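Local atomic coordinates of protein SSD1 (PDB entry 7AM1), a protein that binds untranslated regions of yeast messenger RNAs and represses their translation, as a non-enzymatic member of the RNase II family. Residues R416-F421 / D704-A709; L522-S527 / N538-T543; E526-E531 / M631-Y636; V556-A561 / L652-Y657; A572-Q577 / D645-Y650. One frame throughout, in Å; residues are numbered along the deposited sequence.

Overall arrangement
Five contacts in SSD1 illustrate how a fold related to the RNase II nucleases is closed by pairing segments from 11 to 283 residues apart. Contact 1, joining 416-421 to helix 689-725, encloses the other four along the chain. Contact 2 closes before contacts 4 and 5 open, contact 5 is nested in contact 4, and contact 3 interlocks with both. Contacts 2 and 3 share helix 523-529; contacts 3 and 5 reach the two-stranded sheet of 573-576 and 635-638. The centres of contacts 4 and 5 lie about 8 Å apart, those of contacts 1 and 4 about 22 Å. A salt bridge joins contacts 1 and 3, and probable hydrogen bonds join 3 to 5 and 5 to 4, one connected network.

Contact 1. Residues R416-F421 / D704-A709; sequences RSSAVF and DCAYQA
Val420 and Ala706 bring a short strand against helix 689-725, their CA atoms 5.2 Å apart, a close approach that the small alanine permits. The apolar part is carried by the two branches of Val420. CG1, anti to the backbone N (chi1 -175°), rests on Ala709 CB at 3.8 Å, while CG2 reaches back to Ala706 CB at 4.1 Å, one helical turn earlier. Two oxygens also touch the Ala706 methyl: Ser418 OG and Ala419 O each lie 3.5 Å from its CB. These two oxygens are themselves joined, Ser418 OG donating to Ala419 O over 2.8 Å. No direct hydrogen bond crosses the interface; a water spans it instead, accepting from Phe421 N at 2.8 Å and donating to Ala706 O at 3.1 Å. In this buried part of the RNB region, strand 420-421 pairs antiparallel with strand 426-427, Phe421 meets Trp374 edge-to-face, and helix 311-321 supplies Leu319 to Val420 and Ile318 to Ala709.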
# COMPACT_ATOMS: atom_id res chain seq x y z
N ARG A 416 -11.79 -8.83 13.66
CA ARG A 416 -10.75 -7.83 13.46
C ARG A 416 -9.89 -8.19 12.26
O ARG A 416 -9.64 -7.36 11.38
CB ARG A 416 -9.89 -7.70 14.72
CG ARG A 416 -10.43 -6.73 15.75
CD ARG A 416 -9.35 -6.31 16.75
NE ARG A 416 -9.97 -5.59 17.86
CZ ARG A 416 -9.36 -4.68 18.62
NH1 ARG A 416 -8.09 -4.36 18.42
NH2 ARG A 416 -10.04 -4.09 19.59
N SER A 417 -9.40 -9.44 12.23
CA SER A 417 -8.74 -10.06 11.10
C SER A 417 -7.29 -9.60 10.93
O SER A 417 -6.40 -10.43 10.76
CB SER A 417 -9.52 -9.81 9.81
OG SER A 417 -9.00 -10.58 8.73
N SER A 418 -7.05 -8.29 10.96
CA SER A 418 -5.70 -7.79 10.84
C SER A 418 -5.46 -6.65 11.82
O SER A 418 -6.32 -5.80 12.04
CB SER A 418 -5.41 -7.31 9.41
OG SER A 418 -4.14 -6.68 9.34
N ALA A 419 -4.26 -6.64 12.39
CA ALA A 419 -3.82 -5.47 13.12
C ALA A 419 -3.54 -4.34 12.13
O ALA A 419 -3.35 -4.57 10.93
CB ALA A 419 -2.57 -5.78 13.93
N VAL A 420 -3.54 -3.12 12.63
CA VAL A 420 -3.29 -1.94 11.82
C VAL A 420 -2.12 -1.18 12.43
O VAL A 420 -2.11 -0.92 13.64
CB VAL A 420 -4.53 -1.03 11.73
CG1 VAL A 420 -4.26 0.12 10.78
CG2 VAL A 420 -5.75 -1.83 11.29
N PHE A 421 -1.14 -0.84 11.60
CA PHE A 421 0.04 -0.10 12.04
C PHE A 421 0.10 1.23 11.30
O PHE A 421 0.23 1.26 10.07
CB PHE A 421 1.30 -0.93 11.82
CG PHE A 421 1.27 -2.25 12.52
CD1 PHE A 421 1.70 -2.36 13.83
CD2 PHE A 421 0.77 -3.37 11.89
CE1 PHE A 421 1.67 -3.57 14.49
CE2 PHE A 421 0.74 -4.60 12.54
CZ PHE A 421 1.18 -4.69 13.84
N ASP A 704 -6.17 -5.75 3.14
CA ASP A 704 -5.98 -4.64 2.22
C ASP A 704 -6.46 -3.34 2.84
O ASP A 704 -5.89 -2.28 2.58
CB ASP A 704 -6.70 -4.93 0.90
CG ASP A 704 -5.99 -6.01 0.10
OD1 ASP A 704 -4.79 -6.24 0.36
OD2 ASP A 704 -6.62 -6.62 -0.78
N CYS A 705 -7.48 -3.40 3.70
CA CYS A 705 -7.90 -2.23 4.46
C CYS A 705 -6.81 -1.78 5.43
O CYS A 705 -6.61 -0.57 5.60
CB CYS A 705 -9.19 -2.54 5.22
SG CYS A 705 -10.70 -2.58 4.19
N ALA A 706 -6.13 -2.72 6.08
CA ALA A 706 -5.05 -2.35 6.99
C ALA A 706 -3.90 -1.68 6.24
O ALA A 706 -3.26 -0.76 6.75
CB ALA A 706 -4.53 -3.57 7.75
N TYR A 707 -3.62 -2.16 5.03
CA TYR A 707 -2.63 -1.52 4.17
C TYR A 707 -3.05 -0.10 3.81
O TYR A 707 -2.27 0.84 3.93
CB TYR A 707 -2.45 -2.37 2.91
CG TYR A 707 -1.71 -1.72 1.77
CD1 TYR A 707 -0.32 -1.62 1.78
CD2 TYR A 707 -2.39 -1.23 0.66
CE1 TYR A 707 0.36 -1.03 0.73
CE2 TYR A 707 -1.71 -0.64 -0.39
CZ TYR A 707 -0.34 -0.55 -0.36
OH TYR A 707 0.34 0.02 -1.40
N GLN A 708 -4.30 0.06 3.37
CA GLN A 708 -4.77 1.39 3.00
C GLN A 708 -4.71 2.34 4.19
O GLN A 708 -4.30 3.50 4.05
CB GLN A 708 -6.19 1.30 2.45
CG GLN A 708 -6.27 0.52 1.15
CD GLN A 708 -7.69 0.27 0.66
OE1 GLN A 708 -7.90 -0.02 -0.52
NE2 GLN A 708 -8.67 0.37 1.56
N ALA A 709 -5.12 1.87 5.37
CA ALA A 709 -5.05 2.70 6.57
C ALA A 709 -3.61 3.13 6.85
O ALA A 709 -3.35 4.30 7.15
CB ALA A 709 -5.62 1.95 7.77
O HOH W 1 -1.35 -1.76 9.00

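Contact 2. Residues L522-S527 / N538-T543; sequences LSLLES and NILDRT
Arg542 and Ser523 join the start of helix 523-529 to the segment that follows a type I beta turn, Asn538 to Asp541, itself opened by an Asx turn in which Asn538 OD1 accepts from Leu540 N. The arginine's CB points toward the helix, and CG then settles 3.4 Å from Ser523 CB. A bend at chi2 (-74°) carries CD past the serine hydroxyl. NE donates to Ser523 OG over 2.7 Å, with the hydroxyl slightly out of the guanidinium plane. The same hydroxyl donates to Ile539 O at 2.6 Å, approaching in the carbonyl plane, so one small side chain ties together the arginine and the turn. NH2 donates to Ser523 O at 3.1 Å, a bent bond (142°). The guanidinium therefore grips one residue side-on through two different atoms, which limits its rotation. Over one of its faces lies Glu526 CG, 3.3 Å from NH2. The carboxylate beyond stands at nearly a right angle to the guanidinium plane and has a salt-bridge partner elsewhere, Arg554. Behind this polar part, Leu524 CD2 packs against Ile539 CD1 and Leu540 CD2, an apolar patch flanked by helix 617-629. At the arginine's tip, NH1 donates to a water 2.8 Å away, which in turn donates to Glu526 OE2.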
# COMPACT_ATOMS: atom_id res chain seq x y z
N LEU A 522 13.64 -4.18 -2.50
CA LEU A 522 12.46 -3.69 -3.21
C LEU A 522 11.35 -3.46 -2.19
O LEU A 522 10.53 -4.35 -1.93
CB LEU A 522 12.06 -4.66 -4.31
CG LEU A 522 13.13 -4.90 -5.37
CD1 LEU A 522 12.68 -5.98 -6.35
CD2 LEU A 522 13.48 -3.60 -6.11
N SER A 523 11.33 -2.26 -1.62
CA SER A 523 10.40 -1.96 -0.54
C SER A 523 8.96 -1.97 -1.02
O SER A 523 8.05 -2.39 -0.30
CB SER A 523 10.73 -0.61 0.08
OG SER A 523 9.82 -0.32 1.13
N LEU A 524 8.72 -1.50 -2.25
CA LEU A 524 7.35 -1.43 -2.74
C LEU A 524 6.81 -2.83 -3.05
O LEU A 524 5.65 -3.13 -2.74
CB LEU A 524 7.27 -0.52 -3.97
CG LEU A 524 7.71 0.94 -3.74
CD1 LEU A 524 7.59 1.77 -5.02
CD2 LEU A 524 6.94 1.61 -2.61
N LEU A 525 7.64 -3.71 -3.62
CA LEU A 525 7.16 -5.06 -3.87
C LEU A 525 6.83 -5.78 -2.56
O LEU A 525 5.85 -6.52 -2.49
CB LEU A 525 8.19 -5.86 -4.67
CG LEU A 525 8.54 -5.33 -6.07
CD1 LEU A 525 9.14 -6.45 -6.92
CD2 LEU A 525 7.36 -4.69 -6.77
N GLU A 526 7.62 -5.55 -1.50
CA GLU A 526 7.27 -6.12 -0.20
C GLU A 526 5.86 -5.72 0.21
O GLU A 526 5.09 -6.54 0.71
CB GLU A 526 8.29 -5.69 0.86
CG GLU A 526 7.82 -5.77 2.32
CD GLU A 526 7.54 -7.18 2.81
OE1 GLU A 526 7.89 -8.16 2.11
OE2 GLU A 526 6.99 -7.31 3.93
N SER A 527 5.48 -4.45 -0.03
CA SER A 527 4.18 -3.96 0.41
C SER A 527 3.03 -4.56 -0.39
O SER A 527 1.88 -4.44 0.03
CB SER A 527 4.13 -2.42 0.34
OG SER A 527 3.92 -1.94 -0.97
N ASN A 538 8.68 7.35 5.16
CA ASN A 538 9.00 7.07 3.77
C ASN A 538 8.75 5.59 3.50
O ASN A 538 9.43 4.73 4.07
CB ASN A 538 10.45 7.45 3.47
CG ASN A 538 10.77 7.41 1.99
OD1 ASN A 538 10.05 6.81 1.20
ND2 ASN A 538 11.85 8.08 1.60
N ILE A 539 7.78 5.30 2.62
CA ILE A 539 7.46 3.92 2.30
C ILE A 539 8.63 3.20 1.64
O ILE A 539 8.64 1.97 1.58
CB ILE A 539 6.21 3.85 1.40
CG1 ILE A 539 6.39 4.70 0.14
CG2 ILE A 539 4.98 4.31 2.17
CD1 ILE A 539 5.33 4.44 -0.92
N LEU A 540 9.61 3.94 1.14
CA LEU A 540 10.76 3.32 0.50
C LEU A 540 11.79 2.80 1.50
O LEU A 540 12.65 2.00 1.12
CB LEU A 540 11.43 4.32 -0.45
CG LEU A 540 10.57 4.81 -1.62
CD1 LEU A 540 11.31 5.88 -2.41
CD2 LEU A 540 10.17 3.65 -2.52
N ASP A 541 11.73 3.23 2.76
CA ASP A 541 12.74 2.86 3.73
C ASP A 541 12.65 1.37 4.07
O ASP A 541 11.56 0.84 4.33
CB ASP A 541 12.60 3.69 5.01
CG ASP A 541 13.06 5.13 4.85
OD1 ASP A 541 13.48 5.55 3.75
OD2 ASP A 541 13.01 5.87 5.87
N ARG A 542 13.79 0.70 4.06
CA ARG A 542 13.96 -0.65 4.58
C ARG A 542 15.39 -0.74 5.09
O ARG A 542 16.30 -0.23 4.43
CB ARG A 542 13.72 -1.74 3.53
CG ARG A 542 12.37 -1.73 2.85
CD ARG A 542 11.26 -2.23 3.76
NE ARG A 542 9.98 -2.14 3.07
CZ ARG A 542 8.84 -2.64 3.53
NH1 ARG A 542 8.79 -3.27 4.70
NH2 ARG A 542 7.73 -2.51 2.81
N THR A 543 15.59 -1.36 6.25
CA THR A 543 16.92 -1.54 6.80
C THR A 543 17.43 -2.95 6.52
O THR A 543 16.67 -3.89 6.28
CB THR A 543 16.96 -1.28 8.31
OG1 THR A 543 16.24 -2.31 8.99
CG2 THR A 543 16.34 0.07 8.64
O HOH W 2 6.65 -4.92 5.29

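Contact 3. Residues E526-E531 / M631-Y636; sequences ESLDDE and MPRARY
Met631 meets Leu528 at about a right angle, its CE methyl 3.7 Å from Leu528 CD1. The other leucine branch, CD2, touches the backbone oxygens of Met631 and Pro632, 3.7 Å from Pro632 O. Arg633 follows and bends at chi3 (93°), which swings its guanidinium edge round to the other segment. NE and NH2 both donate to Ser527 O, side-on and in the guanidinium plane, at 3.0 Å from NE and 2.8 Å from NH2. The Ser527 carbonyl is thus held by two bonds. End-on, NH2 and NH1 share Glu531 OE1 in a salt bridge, with NH2 at 2.9 Å on the anti lone pair. Asp704 of helix 689-725, in the RNB fold, gives NH1 a second carboxylate. Next, Ala634 leads into strand 635-638, which pairs antiparallel with strand 573-576. Ala634 N donates almost straight (174°) to Leu528 O over 2.9 Å, and Ala634 CB lies 3.6 Å from Asp529 OD1, an oxygen hydrogen-bonded to His649 NE2 and salt-bridged to Arg575.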
# COMPACT_ATOMS: atom_id res chain seq x y z
N GLU A 526 7.62 -5.55 -1.50
CA GLU A 526 7.27 -6.12 -0.20
C GLU A 526 5.86 -5.72 0.21
O GLU A 526 5.09 -6.54 0.71
CB GLU A 526 8.29 -5.69 0.86
CG GLU A 526 7.82 -5.77 2.32
CD GLU A 526 7.54 -7.18 2.81
OE1 GLU A 526 7.89 -8.16 2.11
OE2 GLU A 526 6.99 -7.31 3.93
N SER A 527 5.48 -4.45 -0.03
CA SER A 527 4.18 -3.96 0.41
C SER A 527 3.03 -4.56 -0.39
O SER A 527 1.88 -4.44 0.03
CB SER A 527 4.13 -2.42 0.34
OG SER A 527 3.92 -1.94 -0.97
N LEU A 528 3.32 -5.19 -1.53
CA LEU A 528 2.30 -5.99 -2.20
C LEU A 528 1.91 -7.22 -1.38
O LEU A 528 0.80 -7.73 -1.56
CB LEU A 528 2.77 -6.44 -3.58
CG LEU A 528 2.93 -5.34 -4.64
CD1 LEU A 528 3.67 -5.89 -5.85
CD2 LEU A 528 1.56 -4.78 -5.04
N ASP A 529 2.78 -7.70 -0.49
CA ASP A 529 2.45 -8.88 0.28
C ASP A 529 2.04 -8.58 1.72
O ASP A 529 1.17 -9.27 2.25
CB ASP A 529 3.61 -9.87 0.33
CG ASP A 529 3.21 -11.19 0.95
OD1 ASP A 529 2.39 -11.90 0.32
OD2 ASP A 529 3.68 -11.50 2.06
N ASP A 530 2.60 -7.55 2.34
CA ASP A 530 2.44 -7.37 3.77
C ASP A 530 2.58 -5.89 4.09
O ASP A 530 2.99 -5.08 3.25
CB ASP A 530 3.47 -8.22 4.52
CG ASP A 530 3.06 -8.57 5.93
OD1 ASP A 530 1.90 -8.31 6.31
OD2 ASP A 530 3.92 -9.10 6.67
N GLU A 531 2.23 -5.53 5.32
CA GLU A 531 2.39 -4.17 5.80
C GLU A 531 3.54 -4.09 6.80
O GLU A 531 3.88 -5.07 7.46
CB GLU A 531 1.11 -3.66 6.47
CG GLU A 531 -0.14 -3.76 5.61
CD GLU A 531 -0.78 -5.14 5.65
OE1 GLU A 531 -0.87 -5.78 4.58
OE2 GLU A 531 -1.19 -5.58 6.75
N MET A 631 0.66 -4.09 -10.65
CA MET A 631 0.30 -5.30 -9.93
C MET A 631 -0.66 -5.02 -8.78
O MET A 631 -0.50 -4.05 -8.05
CB MET A 631 1.55 -5.98 -9.36
CG MET A 631 2.25 -6.83 -10.37
SD MET A 631 3.62 -7.71 -9.63
CE MET A 631 4.77 -6.37 -9.36
N PRO A 632 -1.66 -5.88 -8.60
CA PRO A 632 -2.47 -5.82 -7.38
C PRO A 632 -1.72 -6.52 -6.25
O PRO A 632 -0.75 -7.25 -6.46
CB PRO A 632 -3.74 -6.58 -7.77
CG PRO A 632 -3.22 -7.65 -8.70
CD PRO A 632 -2.08 -7.00 -9.47
N ARG A 633 -2.21 -6.29 -5.04
CA ARG A 633 -1.66 -6.97 -3.88
C ARG A 633 -1.91 -8.47 -3.95
O ARG A 633 -2.75 -8.96 -4.71
CB ARG A 633 -2.27 -6.42 -2.60
CG ARG A 633 -1.94 -4.97 -2.35
CD ARG A 633 -2.25 -4.66 -0.92
NE ARG A 633 -1.08 -4.83 -0.07
CZ ARG A 633 -1.11 -5.21 1.20
NH1 ARG A 633 -2.27 -5.50 1.79
NH2 ARG A 633 0.02 -5.30 1.89
N ALA A 634 -1.15 -9.21 -3.14
CA ALA A 634 -1.31 -10.65 -3.02
C ALA A 634 -2.68 -10.98 -2.41
O ALA A 634 -3.37 -10.12 -1.85
CB ALA A 634 -0.19 -11.23 -2.15
N ARG A 635 -3.08 -12.25 -2.54
CA ARG A 635 -4.38 -12.70 -2.05
C ARG A 635 -4.26 -14.03 -1.33
O ARG A 635 -3.65 -14.97 -1.86
CB ARG A 635 -5.38 -12.87 -3.20
CG ARG A 635 -5.51 -11.68 -4.13
CD ARG A 635 -6.61 -11.90 -5.15
NE ARG A 635 -7.88 -11.38 -4.63
CZ ARG A 635 -8.80 -12.09 -3.98
NH1 ARG A 635 -8.62 -13.38 -3.75
NH2 ARG A 635 -9.90 -11.49 -3.56
N TYR A 636 -4.86 -14.13 -0.15
CA TYR A 636 -5.12 -15.44 0.41
C TYR A 636 -6.13 -16.18 -0.46
O TYR A 636 -7.01 -15.57 -1.08
CB TYR A 636 -5.67 -15.34 1.84
CG TYR A 636 -4.76 -14.63 2.82
CD1 TYR A 636 -3.52 -15.15 3.17
CD2 TYR A 636 -5.18 -13.46 3.42
CE1 TYR A 636 -2.71 -14.50 4.08
CE2 TYR A 636 -4.38 -12.80 4.33
CZ TYR A 636 -3.14 -13.32 4.65
OH TYR A 636 -2.36 -12.66 5.56

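Contact 4. Residues V556-A561 / L652-Y657; sequences VNSTVA and LNLPIY
Asn557 and Tyr657 make the hydrogen bond of this contact: ND2 of Asn557 donates to Tyr657 OH over 3.1 Å, close to the amide plane, with an angle of 158°. The amide and the ring stand almost perpendicular. The other end of the amide is occupied too, since OD1 accepts from Phe660 N, which helps fix its rotation. Van der Waals contact follows the same residues. Asn557 CB approaches Tyr657 CE1 to 3.4 Å, and Leu652 CD1 lies over one face of the ring near its rim. Further along the helix, Ala561 CB sits 3.4 Å from the backbone C of Tyr657, and reaches Ile656 CG1 at 4.2 Å; Leu654 CD1 is a looser neighbour of Ser558 CB. One water bridges Ser558 OG and Ile656 O, donating to the latter at 2.7 Å. CG of Tyr657 stands anti to its N (chi1 -160°), which turns the ring back to the long helix 544-568. The loop that carries Tyr657 contains a G1 beta bulge, in which Asn653 and Leu654 both face His649, within the RNB domain.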
# COMPACT_ATOMS: atom_id res chain seq x y z
N VAL A 556 10.66 -19.41 5.67
CA VAL A 556 9.82 -20.16 6.60
C VAL A 556 8.41 -20.28 6.05
O VAL A 556 7.84 -21.38 6.01
CB VAL A 556 9.83 -19.48 7.98
CG1 VAL A 556 8.79 -20.12 8.89
CG2 VAL A 556 11.22 -19.56 8.61
N ASN A 557 7.82 -19.17 5.62
CA ASN A 557 6.47 -19.21 5.07
C ASN A 557 6.40 -20.14 3.86
O ASN A 557 5.41 -20.84 3.66
CB ASN A 557 6.00 -17.81 4.67
CG ASN A 557 5.66 -16.95 5.86
OD1 ASN A 557 5.14 -17.42 6.87
ND2 ASN A 557 5.92 -15.65 5.74
N SER A 558 7.44 -20.11 3.02
CA SER A 558 7.50 -21.01 1.87
C SER A 558 7.48 -22.47 2.31
O SER A 558 6.79 -23.30 1.71
CB SER A 558 8.76 -20.70 1.06
OG SER A 558 8.93 -21.64 0.01
N THR A 559 8.25 -22.79 3.35
CA THR A 559 8.33 -24.16 3.83
C THR A 559 6.99 -24.63 4.37
O THR A 559 6.56 -25.76 4.10
CB THR A 559 9.41 -24.27 4.91
OG1 THR A 559 10.69 -24.01 4.31
CG2 THR A 559 9.41 -25.64 5.56
N VAL A 560 6.32 -23.77 5.14
CA VAL A 560 5.03 -24.15 5.72
C VAL A 560 3.99 -24.33 4.63
O VAL A 560 3.20 -25.28 4.66
CB VAL A 560 4.61 -23.10 6.76
CG1 VAL A 560 3.18 -23.32 7.22
CG2 VAL A 560 5.57 -23.14 7.95
N ALA A 561 3.98 -23.44 3.63
CA ALA A 561 3.04 -23.57 2.52
C ALA A 561 3.21 -24.91 1.81
O ALA A 561 2.22 -25.59 1.50
CB ALA A 561 3.22 -22.42 1.52
N LEU A 652 7.47 -12.35 -5.21
CA LEU A 652 8.47 -13.09 -4.45
C LEU A 652 9.15 -14.19 -5.26
O LEU A 652 10.01 -14.89 -4.72
CB LEU A 652 7.83 -13.71 -3.20
CG LEU A 652 7.25 -12.74 -2.17
CD1 LEU A 652 6.57 -13.50 -1.04
CD2 LEU A 652 8.32 -11.84 -1.62
N ASN A 653 8.76 -14.37 -6.52
CA ASN A 653 9.31 -15.42 -7.37
C ASN A 653 9.21 -16.78 -6.70
O ASN A 653 10.13 -17.61 -6.78
CB ASN A 653 10.76 -15.11 -7.76
CG ASN A 653 11.24 -15.98 -8.90
OD1 ASN A 653 10.51 -16.23 -9.85
ND2 ASN A 653 12.47 -16.46 -8.80
N LEU A 654 8.09 -17.03 -6.02
CA LEU A 654 7.89 -18.28 -5.32
C LEU A 654 6.76 -19.10 -5.93
O LEU A 654 5.72 -18.53 -6.30
CB LEU A 654 7.60 -18.03 -3.83
CG LEU A 654 8.83 -17.62 -3.02
CD1 LEU A 654 8.45 -17.29 -1.59
CD2 LEU A 654 9.91 -18.70 -3.06
N PRO A 655 6.93 -20.42 -6.07
CA PRO A 655 5.87 -21.24 -6.67
C PRO A 655 4.69 -21.48 -5.75
O PRO A 655 3.60 -21.84 -6.23
CB PRO A 655 6.59 -22.57 -6.98
CG PRO A 655 7.68 -22.63 -5.97
CD PRO A 655 8.13 -21.22 -5.73
N ILE A 656 4.87 -21.31 -4.44
CA ILE A 656 3.79 -21.49 -3.48
C ILE A 656 4.16 -20.69 -2.24
O ILE A 656 5.34 -20.49 -1.95
CB ILE A 656 3.55 -22.99 -3.17
CG1 ILE A 656 2.21 -23.20 -2.47
CG2 ILE A 656 4.69 -23.55 -2.33
CD1 ILE A 656 1.79 -24.67 -2.40
N TYR A 657 3.15 -20.22 -1.53
CA TYR A 657 3.40 -19.34 -0.39
C TYR A 657 2.17 -19.36 0.51
O TYR A 657 1.08 -19.76 0.10
CB TYR A 657 3.72 -17.91 -0.87
CG TYR A 657 4.44 -17.04 0.14
CD1 TYR A 657 5.71 -17.38 0.59
CD2 TYR A 657 3.87 -15.85 0.61
CE1 TYR A 657 6.38 -16.60 1.51
CE2 TYR A 657 4.54 -15.06 1.52
CZ TYR A 657 5.80 -15.44 1.97
OH TYR A 657 6.49 -14.67 2.88
O HOH W 3 7.80 -21.65 -2.19

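Contact 5. Residues A572-Q577 / D645-Y650; sequences ALLRRQ and DQYGHY
Two torsions of His649, with CG anti to the backbone N (chi1 -164°) and the ring turned by chi2 of -58°, lay its imidazole flat beneath Gln577 CB. The methylene stands over the ring centre, 3.5 Å from the centroid, a CH-pi contact; the ring's NE2 is held by Asp529 OD1. Arg576 instead places CG between its own N and carbonyl carbon (chi1 66°), then runs extended from CG to NE, and NH1 donates to Gln646 O over 3.0 Å, in the guanidinium plane. The backbones meet at Gln577, just past strand 573-576, whose antiparallel partner is strand 635-638. Gln577 N donates to Gly648 O at 3.1 Å, on a lone pair and nearly straight, and Tyr650 N returns to Gln577 O at 2.8 Å: the pattern of a single parallel beta bridge, with His649 opposite. Gln577 OE1 approaches Tyr650 CB to 3.3 Å and accepts from Ala651 N, while its NE2 is bound to Pro632 O. Earlier in the strand, Leu574 CD1 lies over one face of the Tyr647 ring, 4.2 Å from CD2 near the rim.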
# COMPACT_ATOMS: atom_id res chain seq x y z
N ALA A 572 -5.78 -26.35 1.97
CA ALA A 572 -4.71 -25.47 2.43
C ALA A 572 -5.06 -24.00 2.17
O ALA A 572 -5.53 -23.64 1.09
CB ALA A 572 -3.40 -25.82 1.73
N LEU A 573 -4.81 -23.16 3.18
CA LEU A 573 -4.91 -21.72 3.02
C LEU A 573 -3.55 -21.22 2.56
O LEU A 573 -2.57 -21.30 3.31
CB LEU A 573 -5.34 -21.03 4.32
CG LEU A 573 -5.61 -19.52 4.21
CD1 LEU A 573 -6.25 -19.02 5.49
CD2 LEU A 573 -4.36 -18.70 3.91
N LEU A 574 -3.48 -20.74 1.33
CA LEU A 574 -2.25 -20.31 0.69
C LEU A 574 -2.37 -18.83 0.35
O LEU A 574 -3.38 -18.18 0.61
CB LEU A 574 -1.99 -21.16 -0.55
CG LEU A 574 -1.85 -22.66 -0.27
CD1 LEU A 574 -1.73 -23.45 -1.57
CD2 LEU A 574 -0.65 -22.93 0.62
N ARG A 575 -1.31 -18.29 -0.26
CA ARG A 575 -1.27 -16.88 -0.63
C ARG A 575 -0.55 -16.77 -1.97
O ARG A 575 0.56 -17.27 -2.11
CB ARG A 575 -0.58 -16.04 0.44
CG ARG A 575 -0.58 -14.54 0.17
CD ARG A 575 -0.24 -13.79 1.44
NE ARG A 575 -0.23 -12.35 1.26
CZ ARG A 575 -1.31 -11.58 1.29
NH1 ARG A 575 -2.52 -12.10 1.45
NH2 ARG A 575 -1.18 -10.27 1.13
N ARG A 576 -1.21 -16.15 -2.94
CA ARG A 576 -0.62 -16.00 -4.26
C ARG A 576 -0.60 -14.53 -4.65
O ARG A 576 -1.19 -13.67 -3.99
CB ARG A 576 -1.38 -16.81 -5.31
CG ARG A 576 -2.81 -16.36 -5.58
CD ARG A 576 -3.39 -17.26 -6.65
NE ARG A 576 -4.69 -16.83 -7.12
CZ ARG A 576 -5.17 -17.09 -8.33
NH1 ARG A 576 -4.43 -17.75 -9.21
NH2 ARG A 576 -6.38 -16.67 -8.67
N GLN A 577 0.11 -14.25 -5.73
CA GLN A 577 0.25 -12.88 -6.23
C GLN A 577 0.45 -12.99 -7.73
O GLN A 577 1.44 -13.57 -8.18
CB GLN A 577 1.41 -12.16 -5.55
CG GLN A 577 1.33 -10.65 -5.61
CD GLN A 577 2.00 -10.07 -6.83
OE1 GLN A 577 2.95 -10.64 -7.37
NE2 GLN A 577 1.54 -8.90 -7.27
N ASP A 645 -1.45 -24.74 -11.13
CA ASP A 645 -0.48 -24.05 -11.96
C ASP A 645 -0.45 -22.55 -11.70
O ASP A 645 0.40 -21.86 -12.27
CB ASP A 645 -0.78 -24.30 -13.44
CG ASP A 645 -0.39 -25.69 -13.89
OD1 ASP A 645 0.44 -26.34 -13.22
OD2 ASP A 645 -0.93 -26.15 -14.92
N GLN A 646 -1.35 -22.04 -10.85
CA GLN A 646 -1.47 -20.60 -10.62
C GLN A 646 -1.37 -20.27 -9.13
O GLN A 646 -1.96 -19.29 -8.67
CB GLN A 646 -2.78 -20.08 -11.19
CG GLN A 646 -2.92 -20.29 -12.70
CD GLN A 646 -1.83 -19.57 -13.48
OE1 GLN A 646 -1.31 -18.54 -13.05
NE2 GLN A 646 -1.47 -20.13 -14.63
N TYR A 647 -0.60 -21.06 -8.38
CA TYR A 647 -0.33 -20.79 -6.98
C TYR A 647 0.81 -19.80 -6.77
O TYR A 647 1.09 -19.43 -5.63
CB TYR A 647 0.01 -22.09 -6.25
CG TYR A 647 -1.12 -23.08 -6.05
CD1 TYR A 647 -2.44 -22.76 -6.36
CD2 TYR A 647 -0.86 -24.34 -5.53
CE1 TYR A 647 -3.46 -23.68 -6.15
CE2 TYR A 647 -1.85 -25.26 -5.33
CZ TYR A 647 -3.15 -24.93 -5.64
OH TYR A 647 -4.13 -25.88 -5.42
N GLY A 648 1.47 -19.37 -7.85
CA GLY A 648 2.70 -18.62 -7.70
C GLY A 648 2.50 -17.25 -7.10
O GLY A 648 1.44 -16.62 -7.22
N HIS A 649 3.54 -16.79 -6.41
CA HIS A 649 3.63 -15.45 -5.84
C HIS A 649 4.67 -14.72 -6.69
O HIS A 649 5.88 -14.87 -6.46
CB HIS A 649 4.01 -15.52 -4.37
CG HIS A 649 3.75 -14.25 -3.61
ND1 HIS A 649 4.31 -13.04 -3.96
CD2 HIS A 649 3.02 -14.02 -2.49
CE1 HIS A 649 3.92 -12.11 -3.10
NE2 HIS A 649 3.14 -12.68 -2.20
N TYR A 650 4.20 -13.96 -7.68
CA TYR A 650 5.10 -13.37 -8.67
C TYR A 650 6.13 -12.45 -8.02
O TYR A 650 7.33 -12.57 -8.29
CB TYR A 650 4.28 -12.59 -9.71
CG TYR A 650 5.11 -11.92 -10.78
CD1 TYR A 650 5.44 -12.58 -11.96
CD2 TYR A 650 5.56 -10.62 -10.61
CE1 TYR A 650 6.20 -11.96 -12.94
CE2 TYR A 650 6.32 -9.99 -11.58
CZ TYR A 650 6.64 -10.66 -12.74
OH TYR A 650 7.40 -10.02 -13.69
O HOH W 4 0.58 -19.94 -3.01